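Tyrosine recombinase XerH (Helicobacter pylori, PDB 5JK0) cuts and rejoins recombining DNA molecules as a site-specific tyrosine recombinase involved in chromosome segregation. Local coordinates at residues D[201-206]-D[252-257]; D[259-264]-D[274-279]. All coordinates share one frame; numbering follows the deposited sequence.

Contact 1. Residues D[201-206]-D[252-257]; sequences NRLLIK and FHIESL
Arg202 and Lys206, one helical turn apart and both touching Leu257, hold the two oxygens of one carboxylate: Arg202 NH2 and Lys206 NZ each form a salt bridge to Asp189, on helix 178-190. Toward helix 255-264 the two chains offer Leu257 a guanidinium face and an aliphatic stem, not a polar partner. With CG beside the backbone N (chi1 -76°), the fork of Leu257 is brought to helix 198-211, where its methyls part. CD2 lies over one face of the Arg202 guanidinium, 3.3 Å from NH1 of Arg202 and 3.6 Å from its CZ. CD1 of Leu257 meets the aliphatic part of Lys206, at 3.8 Å from CD of that lysine. Both long chains cross Leu257 at about a right angle. Deeper in, Leu203 has CG anti to the backbone N (chi1 178°), and its CD1 comes within 3.7 Å of Ile254 CB and 4.0 Å of Leu257 CB. Ile254 is the N-cap residue of helix 255-264, and Leu203 therefore packs against the very beginning of that helix. The backbones are closest here as well, with 5.9 Å between CA of Leu203 and CA of Leu257. No hydrogen bond passes between 201-206 and 252-257: van der Waals contact, including a methyl over the guanidinium, joins them, while Asp189 probably offsets part of the positive charge and ties helix 198-211 to helix 178-190.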
ATOM      1  N   ASN D 201     -13.893 -10.514 -42.606  1.00 45.32           N
ATOM      2  CA  ASN D 201     -14.119  -9.897 -41.305  1.00 43.03           C
ATOM      3  C   ASN D 201     -14.853 -10.808 -40.328  1.00 42.94           C
ATOM      4  O   ASN D 201     -14.532 -10.835 -39.141  1.00 41.15           O
ATOM      5  CB  ASN D 201     -14.888  -8.586 -41.470  1.00 43.13           C
ATOM      6  CG  ASN D 201     -14.084  -7.529 -42.203  1.00 44.27           C
ATOM      7  OD1 ASN D 201     -13.051  -7.826 -42.804  1.00 45.64           O
ATOM      8  ND2 ASN D 201     -14.555  -6.289 -42.160  1.00 43.87           N
ATOM      9  N   ARG D 202     -15.837 -11.553 -40.824  1.00 45.03           N
ATOM     10  CA  ARG D 202     -16.575 -12.479 -39.973  1.00 45.76           C
ATOM     11  C   ARG D 202     -15.657 -13.569 -39.433  1.00 45.07           C
ATOM     12  O   ARG D 202     -15.699 -13.892 -38.248  1.00 44.31           O
ATOM     13  CB  ARG D 202     -17.746 -13.106 -40.730  1.00 49.64           C
ATOM     14  CG  ARG D 202     -18.936 -12.180 -40.906  1.00 52.09           C
ATOM     15  CD  ARG D 202     -20.204 -12.970 -41.173  1.00 56.48           C
ATOM     16  NE  ARG D 202     -20.094 -13.797 -42.371  1.00 61.05           N
ATOM     17  CZ  ARG D 202     -20.954 -14.756 -42.694  1.00 66.39           C
ATOM     18  NH1 ARG D 202     -20.781 -15.460 -43.805  1.00 69.12           N
ATOM     19  NH2 ARG D 202     -21.989 -15.014 -41.906  1.00 68.18           N
ATOM     20  N   LEU D 203     -14.822 -14.126 -40.306  1.00 46.04           N
ATOM     21  CA  LEU D 203     -13.883 -15.167 -39.908  1.00 45.98           C
ATOM     22  C   LEU D 203     -12.865 -14.640 -38.900  1.00 43.88           C
ATOM     23  O   LEU D 203     -12.517 -15.327 -37.943  1.00 44.30           O
ATOM     24  CB  LEU D 203     -13.162 -15.737 -41.133  1.00 47.84           C
ATOM     25  CG  LEU D 203     -12.109 -16.814 -40.865  1.00 48.81           C
ATOM     26  CD1 LEU D 203     -12.726 -18.015 -40.163  1.00 49.49           C
ATOM     27  CD2 LEU D 203     -11.431 -17.237 -42.158  1.00 50.62           C
ATOM     28  N   LEU D 204     -12.400 -13.413 -39.117  1.00 42.84           N
ATOM     29  CA  LEU D 204     -11.402 -12.798 -38.247  1.00 40.74           C
ATOM     30  C   LEU D 204     -11.921 -12.603 -36.827  1.00 39.72           C
ATOM     31  O   LEU D 204     -11.250 -12.958 -35.856  1.00 38.88           O
ATOM     32  CB  LEU D 204     -10.951 -11.453 -38.825  1.00 39.29           C
ATOM     33  CG  LEU D 204      -9.993 -10.621 -37.970  1.00 35.98           C
ATOM     34  CD1 LEU D 204      -8.714 -11.394 -37.685  1.00 35.79           C
ATOM     35  CD2 LEU D 204      -9.680  -9.296 -38.647  1.00 36.01           C
ATOM     36  N   ILE D 205     -13.117 -12.037 -36.712  1.00 39.44           N
ATOM     37  CA  ILE D 205     -13.698 -11.718 -35.412  1.00 38.86           C
ATOM     38  C   ILE D 205     -14.115 -12.974 -34.648  1.00 41.17           C
ATOM     39  O   ILE D 205     -13.912 -13.062 -33.438  1.00 42.27           O
ATOM     40  CB  ILE D 205     -14.911 -10.775 -35.566  1.00 38.33           C
ATOM     41  CG1 ILE D 205     -14.473  -9.459 -36.213  1.00 37.72           C
ATOM     42  CG2 ILE D 205     -15.562 -10.503 -34.218  1.00 36.52           C
ATOM     43  CD1 ILE D 205     -15.571  -8.427 -36.320  1.00 37.99           C
ATOM     44  N   LYS D 206     -14.678 -13.948 -35.355  1.00 43.74           N
ATOM     45  CA  LYS D 206     -15.143 -15.175 -34.710  1.00 44.31           C
ATOM     46  C   LYS D 206     -14.000 -15.975 -34.089  1.00 42.50           C
ATOM     47  O   LYS D 206     -14.149 -16.530 -33.001  1.00 42.01           O
ATOM     48  CB  LYS D 206     -15.913 -16.049 -35.700  1.00 47.46           C
ATOM     49  CG  LYS D 206     -17.295 -15.514 -36.027  1.00 49.24           C
ATOM     50  CD  LYS D 206     -18.197 -16.585 -36.610  1.00 53.00           C
ATOM     51  CE  LYS D 206     -19.571 -16.013 -36.925  1.00 54.87           C
ATOM     52  NZ  LYS D 206     -20.657 -17.017 -36.761  1.00 57.57           N
ATOM     53  N   PHE D 252     -16.491 -26.888 -36.635  1.00 71.80           N
ATOM     54  CA  PHE D 252     -17.769 -26.429 -37.179  1.00 71.45           C
ATOM     55  C   PHE D 252     -18.034 -24.941 -36.944  1.00 68.10           C
ATOM     56  O   PHE D 252     -18.980 -24.380 -37.497  1.00 67.95           O
ATOM     57  CB  PHE D 252     -18.919 -27.255 -36.593  1.00 73.25           C
ATOM     58  CG  PHE D 252     -19.199 -26.970 -35.144  1.00 70.70           C
ATOM     59  CD1 PHE D 252     -18.456 -27.579 -34.147  1.00 69.97           C
ATOM     60  CD2 PHE D 252     -20.214 -26.098 -34.780  1.00 69.71           C
ATOM     61  CE1 PHE D 252     -18.716 -27.319 -32.816  1.00 68.88           C
ATOM     62  CE2 PHE D 252     -20.476 -25.834 -33.450  1.00 68.34           C
ATOM     63  CZ  PHE D 252     -19.726 -26.446 -32.467  1.00 68.26           C
ATOM     64  N   HIS D 253     -17.202 -24.306 -36.125  1.00 65.84           N
ATOM     65  CA  HIS D 253     -17.364 -22.890 -35.818  1.00 64.30           C
ATOM     66  C   HIS D 253     -16.881 -21.981 -36.948  1.00 64.01           C
ATOM     67  O   HIS D 253     -17.409 -20.885 -37.133  1.00 63.24           O
ATOM     68  CB  HIS D 253     -16.622 -22.538 -34.525  1.00 62.77           C
ATOM     69  CG  HIS D 253     -17.365 -22.911 -33.279  1.00 64.21           C
ATOM     70  ND1 HIS D 253     -16.727 -23.218 -32.095  1.00 63.34           N
ATOM     71  CD2 HIS D 253     -18.691 -23.013 -33.029  1.00 65.77           C
ATOM     72  CE1 HIS D 253     -17.629 -23.500 -31.173  1.00 64.05           C
ATOM     73  NE2 HIS D 253     -18.829 -23.382 -31.711  1.00 65.77           N
ATOM     74  N   ILE D 254     -15.877 -22.429 -37.699  1.00 65.27           N
ATOM     75  CA  ILE D 254     -15.268 -21.587 -38.729  1.00 65.83           C
ATOM     76  C   ILE D 254     -15.003 -22.306 -40.052  1.00 69.78           C
ATOM     77  O   ILE D 254     -14.521 -21.690 -41.003  1.00 70.70           O
ATOM     78  CB  ILE D 254     -13.924 -20.996 -38.249  1.00 63.01           C
ATOM     79  CG1 ILE D 254     -12.961 -22.119 -37.857  1.00 63.19           C
ATOM     80  CG2 ILE D 254     -14.135 -20.026 -37.092  1.00 60.11           C
ATOM     81  CD1 ILE D 254     -11.559 -21.644 -37.552  1.00 61.15           C
ATOM     82  N   GLU D 255     -15.310 -23.598 -40.113  1.00 72.00           N
ATOM     83  CA  GLU D 255     -14.977 -24.406 -41.285  1.00 74.36           C
ATOM     84  C   GLU D 255     -15.676 -23.909 -42.549  1.00 75.05           C
ATOM     85  O   GLU D 255     -15.123 -23.995 -43.646  1.00 76.73           O
ATOM     86  CB  GLU D 255     -15.328 -25.875 -41.037  1.00 78.34           C
ATOM     87  CG  GLU D 255     -14.720 -26.837 -42.045  1.00 81.95           C
ATOM     88  CD  GLU D 255     -14.886 -28.289 -41.638  1.00 84.98           C
ATOM     89  OE1 GLU D 255     -15.603 -28.553 -40.649  1.00 84.95           O
ATOM     90  OE2 GLU D 255     -14.297 -29.167 -42.304  1.00 87.42           O
ATOM     91  N   SER D 256     -16.887 -23.386 -42.393  1.00 73.48           N
ATOM     92  CA  SER D 256     -17.634 -22.850 -43.525  1.00 74.14           C
ATOM     93  C   SER D 256     -17.047 -21.523 -43.990  1.00 69.78           C
ATOM     94  O   SER D 256     -16.870 -21.297 -45.188  1.00 71.50           O
ATOM     95  CB  SER D 256     -19.109 -22.673 -43.160  1.00 75.64           C
ATOM     96  OG  SER D 256     -19.841 -22.141 -44.252  1.00 77.94           O
ATOM     97  N   LEU D 257     -16.745 -20.649 -43.035  1.00 64.81           N
ATOM     98  CA  LEU D 257     -16.192 -19.334 -43.338  1.00 61.72           C
ATOM     99  C   LEU D 257     -14.787 -19.426 -43.924  1.00 61.76           C
ATOM    100  O   LEU D 257     -14.457 -18.719 -44.878  1.00 61.88           O
ATOM    101  CB  LEU D 257     -16.172 -18.461 -42.082  1.00 58.14           C
ATOM    102  CG  LEU D 257     -17.508 -17.865 -41.635  1.00 57.65           C
ATOM    103  CD1 LEU D 257     -17.355 -17.161 -40.297  1.00 54.22           C
ATOM    104  CD2 LEU D 257     -18.032 -16.906 -42.688  1.00 58.78           C
TER

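Contact 2. Residues D[259-264]-D[274-279]; sequences KEWLIE and LLFCNQ. With nucleotides of chain H.
Trp261 reaches from the helical segment 259-264 to the loop 274-279, its CB pointing toward the loop and CG anti to the backbone N. Beyond CG, CD1 of Trp261 touches the Leu275 methyl CD1 at 4.0 Å. NE1 of Trp261 then donates to Leu275 O at 3.1 Å, in a moderately bent bond with an N-H...O angle of 144°. The oxygen lies close to the indole plane, yet the donor stands 52° above the carbonyl plane, off the lone-pair direction. Farther along the ring edge, CE2 and CZ2 of Trp261 pass the same oxygen of Leu275, CZ2 at 3.5 Å. The five-membered ring is nearly parallel to the Phe276 ring (planes at 13°) but slid aside, the centroids being 5.7 Å apart, so the rings barely overlap. Leu262 CD2 adds an apolar contact to Leu275 CD1 at 3.8 Å. The loop's far end holds DNA: Gln279 donates from N to OP1 of DG4 of chain H and, at 2.9 Å, from NE2 to OP2 of that nucleotide. Trp261 also packs on Arg200 of helix 198-211 and edge-to-face with Tyr268, placing the indole between that helix and the DNA-binding loop that leads to helix 286-300.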
ATOM      1  N   LYS D 259     -13.348 -21.829 -45.614  1.00 68.93           N
ATOM      2  CA  LYS D 259     -13.380 -22.314 -46.988  1.00 72.89           C
ATOM      3  C   LYS D 259     -13.804 -21.204 -47.944  1.00 73.26           C
ATOM      4  O   LYS D 259     -13.241 -21.057 -49.028  1.00 68.30           O
ATOM      5  CB  LYS D 259     -14.325 -23.510 -47.116  1.00 77.17           C
ATOM      6  N   GLU D 260     -14.794 -20.421 -47.531  1.00 72.30           N
ATOM      7  CA  GLU D 260     -15.323 -19.344 -48.361  1.00 73.27           C
ATOM      8  C   GLU D 260     -14.319 -18.206 -48.520  1.00 68.20           C
ATOM      9  O   GLU D 260     -14.178 -17.638 -49.604  1.00 69.06           O
ATOM     10  CB  GLU D 260     -16.628 -18.811 -47.768  1.00 75.12           C
ATOM     11  CG  GLU D 260     -17.276 -17.705 -48.583  1.00 79.75           C
ATOM     12  CD  GLU D 260     -18.550 -17.184 -47.949  1.00 82.45           C
ATOM     13  OE1 GLU D 260     -18.901 -17.651 -46.846  1.00 82.33           O
ATOM     14  OE2 GLU D 260     -19.202 -16.306 -48.556  1.00 84.62           O
ATOM     15  N   TRP D 261     -13.619 -17.879 -47.437  1.00 63.70           N
ATOM     16  CA  TRP D 261     -12.664 -16.775 -47.450  1.00 61.49           C
ATOM     17  C   TRP D 261     -11.420 -17.098 -48.275  1.00 63.92           C
ATOM     18  O   TRP D 261     -10.928 -16.248 -49.019  1.00 64.37           O
ATOM     19  CB  TRP D 261     -12.264 -16.397 -46.022  1.00 57.83           C
ATOM     20  CG  TRP D 261     -10.998 -15.593 -45.938  1.00 55.23           C
ATOM     21  CD1 TRP D 261      -9.884 -15.899 -45.211  1.00 53.84           C
ATOM     22  CD2 TRP D 261     -10.711 -14.359 -46.611  1.00 54.60           C
ATOM     23  NE1 TRP D 261      -8.925 -14.930 -45.384  1.00 52.07           N
ATOM     24  CE2 TRP D 261      -9.406 -13.977 -46.242  1.00 51.28           C
ATOM     25  CE3 TRP D 261     -11.431 -13.542 -47.490  1.00 54.00           C
ATOM     26  CZ2 TRP D 261      -8.808 -12.812 -46.719  1.00 51.00           C
ATOM     27  CZ3 TRP D 261     -10.833 -12.389 -47.964  1.00 55.89           C
ATOM     28  CH2 TRP D 261      -9.535 -12.033 -47.575  1.00 56.43           C
ATOM     29  N   LEU D 262     -10.917 -18.322 -48.147  1.00 60.82           N
ATOM     30  CA  LEU D 262      -9.732 -18.741 -48.891  1.00 64.77           C
ATOM     31  C   LEU D 262      -9.969 -18.699 -50.397  1.00 65.93           C
ATOM     32  O   LEU D 262      -9.037 -18.494 -51.174  1.00 67.13           O
ATOM     33  CB  LEU D 262      -9.300 -20.145 -48.467  1.00 63.55           C
ATOM     34  CG  LEU D 262      -8.632 -20.250 -47.095  1.00 60.62           C
ATOM     35  CD1 LEU D 262      -8.308 -21.699 -46.765  1.00 62.23           C
ATOM     36  CD2 LEU D 262      -7.380 -19.389 -47.039  1.00 58.89           C
ATOM     37  N   ILE D 263     -11.220 -18.894 -50.804  1.00 67.68           N
ATOM     38  CA  ILE D 263     -11.586 -18.802 -52.212  1.00 79.79           C
ATOM     39  C   ILE D 263     -11.497 -17.360 -52.697  1.00 78.26           C
ATOM     40  O   ILE D 263     -10.888 -17.075 -53.729  1.00 72.12           O
ATOM     41  CB  ILE D 263     -13.009 -19.336 -52.465  1.00 73.31           C
ATOM     42  CG1 ILE D 263     -13.071 -20.839 -52.190  1.00 75.15           C
ATOM     43  CG2 ILE D 263     -13.441 -19.048 -53.893  1.00 76.73           C
ATOM     44  CD1 ILE D 263     -14.460 -21.424 -52.320  1.00 77.48           C
ATOM     45  N   GLU D 264     -12.101 -16.452 -51.938  1.00 74.46           N
ATOM     46  CA  GLU D 264     -12.115 -15.038 -52.293  1.00 73.79           C
ATOM     47  C   GLU D 264     -10.750 -14.391 -52.081  1.00 70.36           C
ATOM     48  O   GLU D 264     -10.466 -13.324 -52.627  1.00 70.30           O
ATOM     49  CB  GLU D 264     -13.177 -14.298 -51.481  1.00 72.58           C
ATOM     50  CG  GLU D 264     -14.587 -14.832 -51.673  1.00 76.64           C
ATOM     51  CD  GLU D 264     -15.606 -14.102 -50.823  1.00 77.61           C
ATOM     52  OE1 GLU D 264     -15.203 -13.210 -50.046  1.00 76.21           O
ATOM     53  OE2 GLU D 264     -16.810 -14.418 -50.933  1.00 80.08           O
ATOM     54  N   LEU D 274       0.028 -15.169 -45.618  1.00 57.40           N
ATOM     55  CA  LEU D 274      -0.720 -14.457 -44.589  1.00 53.87           C
ATOM     56  C   LEU D 274      -2.217 -14.667 -44.804  1.00 53.38           C
ATOM     57  O   LEU D 274      -2.721 -14.469 -45.909  1.00 55.04           O
ATOM     58  CB  LEU D 274      -0.374 -12.968 -44.610  1.00 52.72           C
ATOM     59  CG  LEU D 274      -0.841 -12.116 -43.432  1.00 50.59           C
ATOM     60  CD1 LEU D 274      -0.207 -12.598 -42.133  1.00 48.85           C
ATOM     61  CD2 LEU D 274      -0.509 -10.654 -43.681  1.00 50.68           C
ATOM     62  N   LEU D 275      -2.920 -15.077 -43.753  1.00 50.93           N
ATOM     63  CA  LEU D 275      -4.335 -15.420 -43.873  1.00 50.77           C
ATOM     64  C   LEU D 275      -5.205 -14.196 -44.141  1.00 49.37           C
ATOM     65  O   LEU D 275      -5.925 -14.144 -45.137  1.00 51.05           O
ATOM     66  CB  LEU D 275      -4.822 -16.138 -42.611  1.00 48.82           C
ATOM     67  CG  LEU D 275      -6.264 -16.646 -42.658  1.00 49.32           C
ATOM     68  CD1 LEU D 275      -6.468 -17.561 -43.854  1.00 50.26           C
ATOM     69  CD2 LEU D 275      -6.625 -17.363 -41.368  1.00 48.24           C
ATOM     70  N   PHE D 276      -5.139 -13.214 -43.247  1.00 46.91           N
ATOM     71  CA  PHE D 276      -5.915 -11.990 -43.406  1.00 46.20           C
ATOM     72  C   PHE D 276      -5.062 -10.885 -44.020  1.00 47.76           C
ATOM     73  O   PHE D 276      -3.909 -10.690 -43.633  1.00 46.92           O
ATOM     74  CB  PHE D 276      -6.483 -11.536 -42.060  1.00 43.38           C
ATOM     75  CG  PHE D 276      -7.323 -12.577 -41.376  1.00 42.64           C
ATOM     76  CD1 PHE D 276      -8.624 -12.816 -41.786  1.00 43.28           C
ATOM     77  CD2 PHE D 276      -6.814 -13.312 -40.318  1.00 41.70           C
ATOM     78  CE1 PHE D 276      -9.399 -13.774 -41.158  1.00 42.98           C
ATOM     79  CE2 PHE D 276      -7.584 -14.270 -39.686  1.00 41.58           C
ATOM     80  CZ  PHE D 276      -8.878 -14.502 -40.107  1.00 41.60           C
ATOM     81  N   CYS D 277      -5.631 -10.162 -44.979  1.00 49.28           N
ATOM     82  CA  CYS D 277      -4.903  -9.099 -45.658  1.00 49.64           C
ATOM     83  C   CYS D 277      -5.831  -7.988 -46.136  1.00 49.81           C
ATOM     84  O   CYS D 277      -7.028  -8.203 -46.323  1.00 49.17           O
ATOM     85  CB  CYS D 277      -4.119  -9.664 -46.844  1.00 52.29           C
ATOM     86  SG  CYS D 277      -5.149 -10.383 -48.145  1.00 58.56           S
ATOM     87  N   ASN D 278      -5.268  -6.800 -46.332  1.00 50.21           N
ATOM     88  CA  ASN D 278      -6.020  -5.684 -46.888  1.00 50.37           C
ATOM     89  C   ASN D 278      -6.131  -5.804 -48.404  1.00 53.00           C
ATOM     90  O   ASN D 278      -5.765  -6.828 -48.979  1.00 54.49           O
ATOM     91  CB  ASN D 278      -5.374  -4.348 -46.499  1.00 49.54           C
ATOM     92  CG  ASN D 278      -3.886  -4.297 -46.808  1.00 51.08           C
ATOM     93  OD1 ASN D 278      -3.408  -4.933 -47.749  1.00 54.15           O
ATOM     94  ND2 ASN D 278      -3.146  -3.536 -46.010  1.00 49.35           N
ATOM     95  N   GLN D 279      -6.630  -4.754 -49.049  1.00 55.07           N
ATOM     96  CA  GLN D 279      -6.808  -4.766 -50.496  1.00 59.01           C
ATOM     97  C   GLN D 279      -5.468  -4.710 -51.222  1.00 62.05           C
ATOM     98  O   GLN D 279      -5.363  -5.109 -52.382  1.00 64.64           O
ATOM     99  CB  GLN D 279      -7.695  -3.599 -50.934  1.00 60.41           C
ATOM    100  CG  GLN D 279      -9.020  -3.513 -50.191  1.00 58.88           C
ATOM    101  CD  GLN D 279      -9.867  -4.761 -50.356  1.00 58.91           C
ATOM    102  OE1 GLN D 279      -9.857  -5.400 -51.408  1.00 61.04           O
ATOM    103  NE2 GLN D 279     -10.605  -5.116 -49.310  1.00 55.46           N
TER
ATOM    104  P    DG H   4      -9.554  -2.845 -46.581  1.00 56.91           P
ATOM    105  OP1  DG H   4      -8.175  -2.900 -47.113  1.00 57.60           O
ATOM    106  OP2  DG H   4     -10.394  -4.064 -46.599  1.00 59.59           O
ATOM    107  O5'  DG H   4      -9.519  -2.294 -45.076  1.00 53.88           O
ATOM    108  C5'  DG H   4      -8.282  -1.932 -44.462  1.00 52.00           C
ATOM    109  C4'  DG H   4      -7.804  -0.571 -44.944  1.00 51.91           C
ATOM    110  O4'  DG H   4      -8.903   0.365 -44.928  1.00 50.61           O
ATOM    111  C3'  DG H   4      -6.744   0.077 -44.076  1.00 49.83           C
ATOM    112  O3'  DG H   4      -5.455  -0.400 -44.437  1.00 52.24           O
ATOM    113  C2'  DG H   4      -6.905   1.559 -44.415  1.00 48.10           C
ATOM    114  C1'  DG H   4      -8.399   1.677 -44.754  1.00 48.46           C
ATOM    115  N9   DG H   4      -9.191   2.353 -43.727  1.00 45.91           N
ATOM    116  C8   DG H   4     -10.315   1.871 -43.100  1.00 45.87           C
ATOM    117  N7   DG H   4     -10.820   2.697 -42.226  1.00 43.53           N
ATOM    118  C5   DG H   4      -9.978   3.802 -42.276  1.00 42.30           C
ATOM    119  C6   DG H   4     -10.025   5.016 -41.549  1.00 41.69           C
ATOM    120  O6   DG H   4     -10.846   5.365 -40.690  1.00 42.21           O
ATOM    121  N1   DG H   4      -8.982   5.869 -41.903  1.00 40.92           N
ATOM    122  C2   DG H   4      -8.017   5.585 -42.840  1.00 42.19           C
ATOM    123  N2   DG H   4      -7.090   6.532 -43.044  1.00 41.62           N
ATOM    124  N3   DG H   4      -7.962   4.451 -43.529  1.00 44.05           N
ATOM    125  C4   DG H   4      -8.970   3.607 -43.196  1.00 44.00           C
TER

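Overall arrangement
Contacts 1 and 2 come in series along the chain, with centres 11 Å apart, and both lie in the Tyr recombinase region, away from its predicted active-site residues. Helix 255-264 is common to them: its start packs on helix 198-211 in contact 1, and its later part faces the loop 274-279 in contact 2. In sequence, the three strands 226-229, 232-238 and 244-250 come between the two segments of contact 1. The contacts also touch directly, Leu203 CD2 lying 3.7 Å from Trp261 CD1 and Leu204 CA 3.6 Å from Phe276 CZ. One continuous packed region thus runs from helix 198-211 to the loop whose Gln279 binds a DNA phosphate.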